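Local coordinates for HAD superfamily hydrolase (Brucella suis biovar 1, PDB 6NQ4), which is probably a phosphatase of the haloacid dehalogenase superfamily, its physiological substrate not established, at residues G105-I119 against E127-V139. Sequence-based numbering, arbitrary orientation.
Sequences GDVTRDLIAEGPRRI and ELAIYDGLDVELV. With EDO (1,2-ethanediol), chain E.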
ATOM      1  N   GLY A 105       2.709   4.213  -4.588  1.00 14.61           N
ATOM      2  CA  GLY A 105       3.664   4.929  -5.428  1.00 15.65           C
ATOM      3  C   GLY A 105       2.996   5.612  -6.610  1.00 14.07           C
ATOM      4  O   GLY A 105       3.307   6.772  -6.932  1.00 16.18           O
ATOM      5  N   ASP A 106       2.070   4.905  -7.280  1.00 14.29           N
ATOM      6  CA  ASP A 106       1.378   5.487  -8.433  1.00 14.97           C
ATOM      7  C   ASP A 106       0.702   6.807  -8.061  1.00 14.99           C
ATOM      8  O   ASP A 106       0.841   7.817  -8.762  1.00 17.23           O
ATOM      9  CB  ASP A 106       0.287   4.533  -8.920  1.00 15.28           C
ATOM     10  CG  ASP A 106       0.812   3.274  -9.608  1.00 16.63           C
ATOM     11  OD1 ASP A 106       1.908   3.285 -10.194  1.00 17.88           O
ATOM     12  OD2 ASP A 106       0.065   2.262  -9.595  1.00 17.74           O
ATOM     13  N   VAL A 107      -0.088   6.812  -6.987  1.00 15.10           N
ATOM     14  CA  VAL A 107      -0.819   8.027  -6.636  1.00 15.96           C
ATOM     15  C   VAL A 107       0.061   9.052  -5.932  1.00 15.41           C
ATOM     16  O   VAL A 107      -0.232  10.251  -5.989  1.00 17.28           O
ATOM     17  CB  VAL A 107      -2.111   7.730  -5.850  1.00 15.87           C
ATOM     18  CG1 VAL A 107      -3.135   7.080  -6.747  1.00 19.20           C
ATOM     19  CG2 VAL A 107      -1.844   6.891  -4.604  1.00 17.79           C
ATOM     20  N   THR A 108       1.143   8.618  -5.284  1.00 15.27           N
ATOM     21  CA  THR A 108       2.069   9.566  -4.674  1.00 15.05           C
ATOM     22  C   THR A 108       2.743  10.437  -5.728  1.00 15.17           C
ATOM     23  O   THR A 108       3.115  11.579  -5.439  1.00 16.31           O
ATOM     24  CB  THR A 108       3.090   8.806  -3.816  1.00 16.32           C
ATOM     25  OG1 THR A 108       2.406   8.101  -2.772  1.00 17.72           O
ATOM     26  CG2 THR A 108       4.077   9.744  -3.149  1.00 18.59           C
ATOM     27  N   ARG A 109       2.884   9.925  -6.956  1.00 16.59           N
ATOM     28  CA  ARG A 109       3.477  10.724  -8.026  1.00 16.46           C
ATOM     29  C   ARG A 109       2.731  12.034  -8.232  1.00 18.57           C
ATOM     30  O   ARG A 109       3.350  13.052  -8.552  1.00 19.79           O
ATOM     31  CB  ARG A 109       3.535   9.917  -9.318  1.00 17.44           C
ATOM     32  CG  ARG A 109       4.624   8.874  -9.294  1.00 18.21           C
ATOM     33  CD  ARG A 109       4.484   7.883 -10.435  1.00 21.21           C
ATOM     34  NE  ARG A 109       4.446   8.486 -11.759  1.00 24.88           N
ATOM     35  CZ  ARG A 109       5.525   8.740 -12.500  1.00 25.54           C
ATOM     36  NH1 ARG A 109       6.732   8.476 -12.023  1.00 24.70           N
ATOM     37  NH2 ARG A 109       5.405   9.269 -13.722  1.00 26.21           N
ATOM     38  N   ASP A 110       1.417  12.045  -8.011  1.00 19.68           N
ATOM     39  CA  ASP A 110       0.674  13.296  -8.130  1.00 21.36           C
ATOM     40  C   ASP A 110       1.090  14.306  -7.052  1.00 21.86           C
ATOM     41  O   ASP A 110       1.212  15.505  -7.329  1.00 23.60           O
ATOM     42  CB  ASP A 110      -0.832  13.012  -8.123  1.00 25.23           C
ATOM     43  CG  ASP A 110      -1.256  12.086  -9.261  1.00 32.69           C
ATOM     44  OD1 ASP A 110      -0.706  12.215 -10.375  1.00 35.38           O
ATOM     45  OD2 ASP A 110      -2.128  11.218  -9.040  1.00 36.31           O
ATOM     46  N   LEU A 111       1.316  13.847  -5.819  1.00 19.42           N
ATOM     47  CA  LEU A 111       1.857  14.731  -4.788  1.00 18.48           C
ATOM     48  C   LEU A 111       3.247  15.218  -5.159  1.00 19.62           C
ATOM     49  O   LEU A 111       3.567  16.400  -4.973  1.00 20.50           O
ATOM     50  CB  LEU A 111       1.911  14.012  -3.432  1.00 18.99           C
ATOM     51  CG  LEU A 111       0.578  13.659  -2.785  1.00 20.66           C
ATOM     52  CD1 LEU A 111       0.827  12.803  -1.538  1.00 21.35           C
ATOM     53  CD2 LEU A 111      -0.207  14.927  -2.454  1.00 24.79           C
ATOM     54  N   ILE A 112       4.094  14.327  -5.684  1.00 18.13           N
ATOM     55  CA  ILE A 112       5.467  14.722  -5.995  1.00 19.01           C
ATOM     56  C   ILE A 112       5.471  15.830  -7.037  1.00 20.34           C
ATOM     57  O   ILE A 112       6.216  16.815  -6.922  1.00 21.42           O
ATOM     58  CB  ILE A 112       6.289  13.501  -6.448  1.00 17.44           C
ATOM     59  CG1 ILE A 112       6.426  12.488  -5.301  1.00 17.38           C
ATOM     60  CG2 ILE A 112       7.671  13.930  -6.892  1.00 19.19           C
ATOM     61  CD1 ILE A 112       6.995  11.154  -5.734  1.00 17.51           C
ATOM     62  N   ALA A 113       4.619  15.698  -8.051  1.00 22.04           N
ATOM     63  CA  ALA A 113       4.553  16.693  -9.118  1.00 23.56           C
ATOM     64  C   ALA A 113       4.032  18.041  -8.626  1.00 24.65           C
ATOM     65  O   ALA A 113       4.381  19.085  -9.200  1.00 27.56           O
ATOM     66  CB  ALA A 113       3.659  16.160 -10.244  1.00 25.10           C
ATOM     67  N   GLU A 114       3.182  18.034  -7.598  1.00 25.15           N
ATOM     68  CA  GLU A 114       2.584  19.237  -7.027  1.00 28.27           C
ATOM     69  C   GLU A 114       3.532  19.985  -6.104  1.00 26.09           C
ATOM     70  O   GLU A 114       3.391  21.202  -5.937  1.00 27.70           O
ATOM     71  CB  GLU A 114       1.426  18.830  -6.123  1.00 34.61           C
ATOM     72  CG  GLU A 114       0.070  18.816  -6.721  1.00 41.75           C
ATOM     73  CD  GLU A 114      -0.973  18.662  -5.633  1.00 47.35           C
ATOM     74  OE1 GLU A 114      -1.145  17.530  -5.134  1.00 47.81           O
ATOM     75  OE2 GLU A 114      -1.584  19.681  -5.246  1.00 50.50           O
ATOM     76  N   GLY A 115       4.452  19.282  -5.449  1.00 24.02           N
ATOM     77  CA  GLY A 115       5.288  19.896  -4.443  1.00 23.88           C
ATOM     78  C   GLY A 115       6.534  20.531  -5.015  1.00 24.69           C
ATOM     79  O   GLY A 115       6.668  20.704  -6.232  1.00 25.75           O
ATOM     80  N   PRO A 116       7.462  20.922  -4.135  1.00 24.29           N
ATOM     81  CA  PRO A 116       8.710  21.547  -4.594  1.00 25.03           C
ATOM     82  C   PRO A 116       9.495  20.595  -5.485  1.00 24.50           C
ATOM     83  O   PRO A 116       9.526  19.385  -5.257  1.00 26.39           O
ATOM     84  CB  PRO A 116       9.461  21.828  -3.286  1.00 25.83           C
ATOM     85  CG  PRO A 116       8.395  21.836  -2.213  1.00 26.39           C
ATOM     86  CD  PRO A 116       7.400  20.808  -2.666  1.00 25.14           C
ATOM     87  N   ARG A 117      10.149  21.148  -6.507  1.00 26.15           N
ATOM     88  CA  ARG A 117      10.815  20.267  -7.457  1.00 27.29           C
ATOM     89  C   ARG A 117      12.216  19.844  -7.019  1.00 24.86           C
ATOM     90  O   ARG A 117      12.722  18.834  -7.524  1.00 25.49           O
ATOM     91  CB  ARG A 117      10.808  20.870  -8.863  1.00 31.81           C
ATOM     92  CG  ARG A 117      11.823  21.947  -9.056  1.00 34.64           C
ATOM     93  CD  ARG A 117      11.714  22.562 -10.457  1.00 38.16           C
ATOM     94  NE  ARG A 117      11.841  21.545 -11.497  1.00 40.99           N
ATOM     95  CZ  ARG A 117      13.003  21.064 -11.924  1.00 43.12           C
ATOM     96  NH1 ARG A 117      14.141  21.502 -11.398  1.00 42.67           N
ATOM     97  NH2 ARG A 117      13.029  20.140 -12.872  1.00 44.48           N
ATOM     98  N   ARG A 118      12.852  20.569  -6.093  1.00 24.33           N
ATOM     99  CA  ARG A 118      14.151  20.170  -5.553  1.00 23.57           C
ATOM    100  C   ARG A 118      13.907  19.279  -4.339  1.00 21.62           C
ATOM    101  O   ARG A 118      13.549  19.770  -3.264  1.00 22.18           O
ATOM    102  CB  ARG A 118      14.966  21.402  -5.182  1.00 26.60           C
ATOM    103  CG  ARG A 118      15.258  22.283  -6.384  1.00 31.55           C
ATOM    104  CD  ARG A 118      15.895  23.611  -5.982  1.00 37.12           C
ATOM    105  NE  ARG A 118      17.218  23.420  -5.398  1.00 41.70           N
ATOM    106  CZ  ARG A 118      18.314  23.147  -6.101  1.00 45.76           C
ATOM    107  NH1 ARG A 118      18.251  23.025  -7.419  1.00 47.17           N
ATOM    108  NH2 ARG A 118      19.480  22.992  -5.483  1.00 47.12           N
ATOM    109  N   ILE A 119      14.119  17.974  -4.512  1.00 21.01           N
ATOM    110  CA  ILE A 119      13.650  16.938  -3.597  1.00 20.23           C
ATOM    111  C   ILE A 119      14.829  16.224  -2.955  1.00 19.71           C
ATOM    112  O   ILE A 119      15.794  15.870  -3.637  1.00 21.71           O
ATOM    113  CB  ILE A 119      12.796  15.916  -4.374  1.00 20.16           C
ATOM    114  CG1 ILE A 119      11.478  16.566  -4.793  1.00 23.26           C
ATOM    115  CG2 ILE A 119      12.584  14.623  -3.539  1.00 22.07           C
ATOM    116  CD1 ILE A 119      10.700  15.751  -5.828  1.00 24.57           C
ATOM    117  N   GLU A 127      13.815   2.346  -5.377  1.00 20.09           N
ATOM    118  CA  GLU A 127      12.652   3.201  -5.187  1.00 19.86           C
ATOM    119  C   GLU A 127      12.755   4.537  -5.916  1.00 19.46           C
ATOM    120  O   GLU A 127      11.757   5.263  -5.965  1.00 20.70           O
ATOM    121  CB  GLU A 127      12.382   3.370  -3.684  1.00 20.26           C
ATOM    122  CG  GLU A 127      11.665   2.152  -3.064  1.00 20.65           C
ATOM    123  CD  GLU A 127      11.791   2.050  -1.541  1.00 23.16           C
ATOM    124  OE1 GLU A 127      12.439   2.908  -0.895  1.00 23.81           O
ATOM    125  OE2 GLU A 127      11.235   1.074  -0.994  1.00 23.43           O
ATOM    126  N   LEU A 128      13.911   4.870  -6.498  1.00 20.38           N
ATOM    127  CA  LEU A 128      13.996   6.042  -7.379  1.00 20.22           C
ATOM    128  C   LEU A 128      13.096   5.930  -8.612  1.00 19.86           C
ATOM    129  O   LEU A 128      12.861   6.941  -9.293  1.00 21.58           O
ATOM    130  CB  LEU A 128      15.442   6.258  -7.844  1.00 22.14           C
ATOM    131  CG  LEU A 128      16.465   6.568  -6.748  1.00 23.18           C
ATOM    132  CD1 LEU A 128      17.869   6.606  -7.374  1.00 25.41           C
ATOM    133  CD2 LEU A 128      16.123   7.877  -6.075  1.00 24.98           C
ATOM    134  N   ALA A 129      12.591   4.735  -8.922  1.00 21.00           N
ATOM    135  CA  ALA A 129      11.658   4.572 -10.033  1.00 20.07           C
ATOM    136  C   ALA A 129      10.424   5.473  -9.920  1.00 20.60           C
ATOM    137  O   ALA A 129       9.823   5.819 -10.950  1.00 21.52           O
ATOM    138  CB  ALA A 129      11.258   3.098 -10.141  1.00 22.75           C
ATOM    139  N   ILE A 130      10.045   5.876  -8.702  1.00 19.59           N
ATOM    140  CA  ILE A 130       8.872   6.723  -8.509  1.00 17.99           C
ATOM    141  C   ILE A 130       9.006   8.076  -9.208  1.00 17.95           C
ATOM    142  O   ILE A 130       7.990   8.711  -9.522  1.00 19.12           O
ATOM    143  CB  ILE A 130       8.584   6.887  -6.991  1.00 17.22           C
ATOM    144  CG1 ILE A 130       7.147   7.377  -6.743  1.00 17.69           C
ATOM    145  CG2 ILE A 130       9.637   7.804  -6.344  1.00 17.89           C
ATOM    146  CD1 ILE A 130       6.742   7.366  -5.264  1.00 17.66           C
ATOM    147  N   TYR A 131      10.233   8.541  -9.468  1.00 18.16           N
ATOM    148  CA  TYR A 131      10.437   9.860 -10.069  1.00 19.41           C
ATOM    149  C   TYR A 131      10.473   9.840 -11.585  1.00 22.46           C
ATOM    150  O   TYR A 131      10.572  10.914 -12.193  1.00 22.44           O
ATOM    151  CB  TYR A 131      11.747  10.494  -9.568  1.00 19.56           C
ATOM    152  CG  TYR A 131      11.840  10.527  -8.066  1.00 19.54           C
ATOM    153  CD1 TYR A 131      11.024  11.374  -7.318  1.00 19.19           C
ATOM    154  CD2 TYR A 131      12.734   9.704  -7.395  1.00 18.99           C
ATOM    155  CE1 TYR A 131      11.082  11.379  -5.931  1.00 18.30           C
ATOM    156  CE2 TYR A 131      12.806   9.702  -5.999  1.00 18.58           C
ATOM    157  CZ  TYR A 131      11.985  10.549  -5.280  1.00 18.17           C
ATOM    158  OH  TYR A 131      12.040  10.559  -3.904  1.00 19.13           O
ATOM    159  N   ASP A 132      10.446   8.665 -12.206  1.00 24.29           N
ATOM    160  CA  ASP A 132      10.586   8.587 -13.656  1.00 27.73           C
ATOM    161  C   ASP A 132       9.520   9.426 -14.344  1.00 28.21           C
ATOM    162  O   ASP A 132       8.325   9.273 -14.077  1.00 28.19           O
ATOM    163  CB  ASP A 132      10.470   7.132 -14.101  1.00 34.16           C
ATOM    164  CG  ASP A 132      11.681   6.311 -13.726  1.00 41.35           C
ATOM    165  OD1 ASP A 132      12.755   6.906 -13.489  1.00 43.75           O
ATOM    166  OD2 ASP A 132      11.562   5.068 -13.674  1.00 45.53           O
ATOM    167  N   GLY A 133       9.960  10.322 -15.227  1.00 29.84           N
ATOM    168  CA  GLY A 133       9.057  11.154 -15.998  1.00 29.81           C
ATOM    169  C   GLY A 133       8.547  12.385 -15.287  1.00 30.84           C
ATOM    170  O   GLY A 133       7.822  13.180 -15.898  1.00 32.92           O
ATOM    171  N   LEU A 134       8.885  12.576 -14.023  1.00 28.28           N
ATOM    172  CA  LEU A 134       8.458  13.764 -13.306  1.00 27.78           C
ATOM    173  C   LEU A 134       9.504  14.859 -13.440  1.00 29.40           C
ATOM    174  O   LEU A 134      10.703  14.590 -13.576  1.00 31.56           O
ATOM    175  CB  LEU A 134       8.230  13.445 -11.827  1.00 25.75           C
ATOM    176  CG  LEU A 134       7.226  12.318 -11.579  1.00 25.29           C
ATOM    177  CD1 LEU A 134       6.961  12.171 -10.082  1.00 26.08           C
ATOM    178  CD2 LEU A 134       5.934  12.579 -12.343  1.00 25.93           C
ATOM    179  N   ASP A 135       9.040  16.107 -13.402  1.00 29.85           N
ATOM    180  CA  ASP A 135       9.926  17.254 -13.615  1.00 31.63           C
ATOM    181  C   ASP A 135      10.515  17.695 -12.277  1.00 30.97           C
ATOM    182  O   ASP A 135      10.206  18.760 -11.731  1.00 33.01           O
ATOM    183  CB  ASP A 135       9.180  18.384 -14.311  1.00 35.15           C
ATOM    184  CG  ASP A 135      10.058  19.608 -14.558  1.00 41.58           C
ATOM    185  OD1 ASP A 135      11.302  19.481 -14.531  1.00 43.85           O
ATOM    186  OD2 ASP A 135       9.495  20.703 -14.772  1.00 44.07           O
ATOM    187  N   VAL A 136      11.398  16.844 -11.753  1.00 29.25           N
ATOM    188  CA  VAL A 136      11.975  17.049 -10.433  1.00 29.01           C
ATOM    189  C   VAL A 136      13.485  16.893 -10.497  1.00 28.38           C
ATOM    190  O   VAL A 136      14.042  16.357 -11.458  1.00 30.16           O
ATOM    191  CB  VAL A 136      11.382  16.090  -9.384  1.00 29.86           C
ATOM    192  CG1 VAL A 136       9.878  16.278  -9.300  1.00 31.09           C
ATOM    193  CG2 VAL A 136      11.733  14.641  -9.725  1.00 30.28           C
ATOM    194  N   GLU A 137      14.151  17.377  -9.448  1.00 28.30           N
ATOM    195  CA  GLU A 137      15.599  17.285  -9.331  1.00 29.28           C
ATOM    196  C   GLU A 137      15.934  16.725  -7.962  1.00 26.40           C
ATOM    197  O   GLU A 137      15.582  17.330  -6.944  1.00 27.08           O
ATOM    198  CB  GLU A 137      16.245  18.663  -9.489  1.00 33.96           C
ATOM    199  CG  GLU A 137      17.755  18.610  -9.563  1.00 40.06           C
ATOM    200  CD  GLU A 137      18.371  19.982  -9.727  1.00 45.66           C
ATOM    201  OE1 GLU A 137      17.635  20.929 -10.084  1.00 47.96           O
ATOM    202  OE2 GLU A 137      19.591  20.110  -9.491  1.00 47.31           O
ATOM    203  N   LEU A 138      16.618  15.587  -7.929  1.00 24.34           N
ATOM    204  CA  LEU A 138      17.036  15.018  -6.655  1.00 23.35           C
ATOM    205  C   LEU A 138      18.323  15.696  -6.204  1.00 24.45           C
ATOM    206  O   LEU A 138      19.300  15.772  -6.963  1.00 27.18           O
ATOM    207  CB  LEU A 138      17.228  13.508  -6.761  1.00 25.85           C
ATOM    208  CG  LEU A 138      15.981  12.737  -7.195  1.00 27.69           C
ATOM    209  CD1 LEU A 138      16.276  11.256  -7.182  1.00 29.99           C
ATOM    210  CD2 LEU A 138      14.781  13.047  -6.332  1.00 28.11           C
ATOM    211  N   VAL A 139      18.318  16.218  -4.976  1.00 22.00           N
ATOM    212  CA  VAL A 139      19.399  17.062  -4.499  1.00 23.05           C
ATOM    213  C   VAL A 139      19.859  16.584  -3.126  1.00 23.93           C
ATOM    214  O   VAL A 139      19.245  15.717  -2.501  1.00 24.50           O
ATOM    215  CB  VAL A 139      19.014  18.559  -4.482  1.00 23.25           C
ATOM    216  CG1 VAL A 139      18.611  19.025  -5.877  1.00 25.96           C
ATOM    217  CG2 VAL A 139      17.882  18.821  -3.489  1.00 24.18           C
TER
HETATM  218  C1  EDO E 303      10.180  -1.189   1.207  1.00 31.96           C
HETATM  219  O1  EDO E 303      10.415   0.191   1.500  1.00 28.64           O
HETATM  220  C2  EDO E 303       9.384  -1.813   2.342  1.00 32.83           C
HETATM  221  O2  EDO E 303       8.070  -1.258   2.346  1.00 31.39           O
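A bend at chi3 (56°) turns the guanidinium of R109 onto the backbone of the Y131-L134 type II turn, while D135, with CG trans to its own N (chi1 180°), reaches R117. NH1 and NH2 of R109 both hold D132 O, at 2.7 and 2.9 Å, with that oxygen in the guanidinium plane; NH1 also bonds weakly to I130 O. L134 CD2 lies over one guanidinium face, 3.6 Å from R109 NH2. Further along the helix, I112 CD1 meets I130 CD1 at 3.8 Å and the Y131 ring obliquely, and its CG2 meets L134 CD1. I119 CD1 packs on V136 CG1 at 3.6 Å. Parallel pairing, with E137 N to R117 O, I119 N to E137 O and V139 N to I119 O, adds 137-138 to 118-122 as an outermost strand of the five-stranded sheet, probably that of the HAD cap domain. R117 NH2 pairs with D135 OD1 in a salt bridge whose modelled 2.5 Å is doubtfully short; E137 OE1 forms another with R118 NH1 (3.4 Å). The chemistry is thus divided: apolar side chains fasten helix and strand 118-119 to the 3-10 segment and following loop, a neutral carbonyl anchors R109, and acidic partners probably offset the charges of R117 and R118.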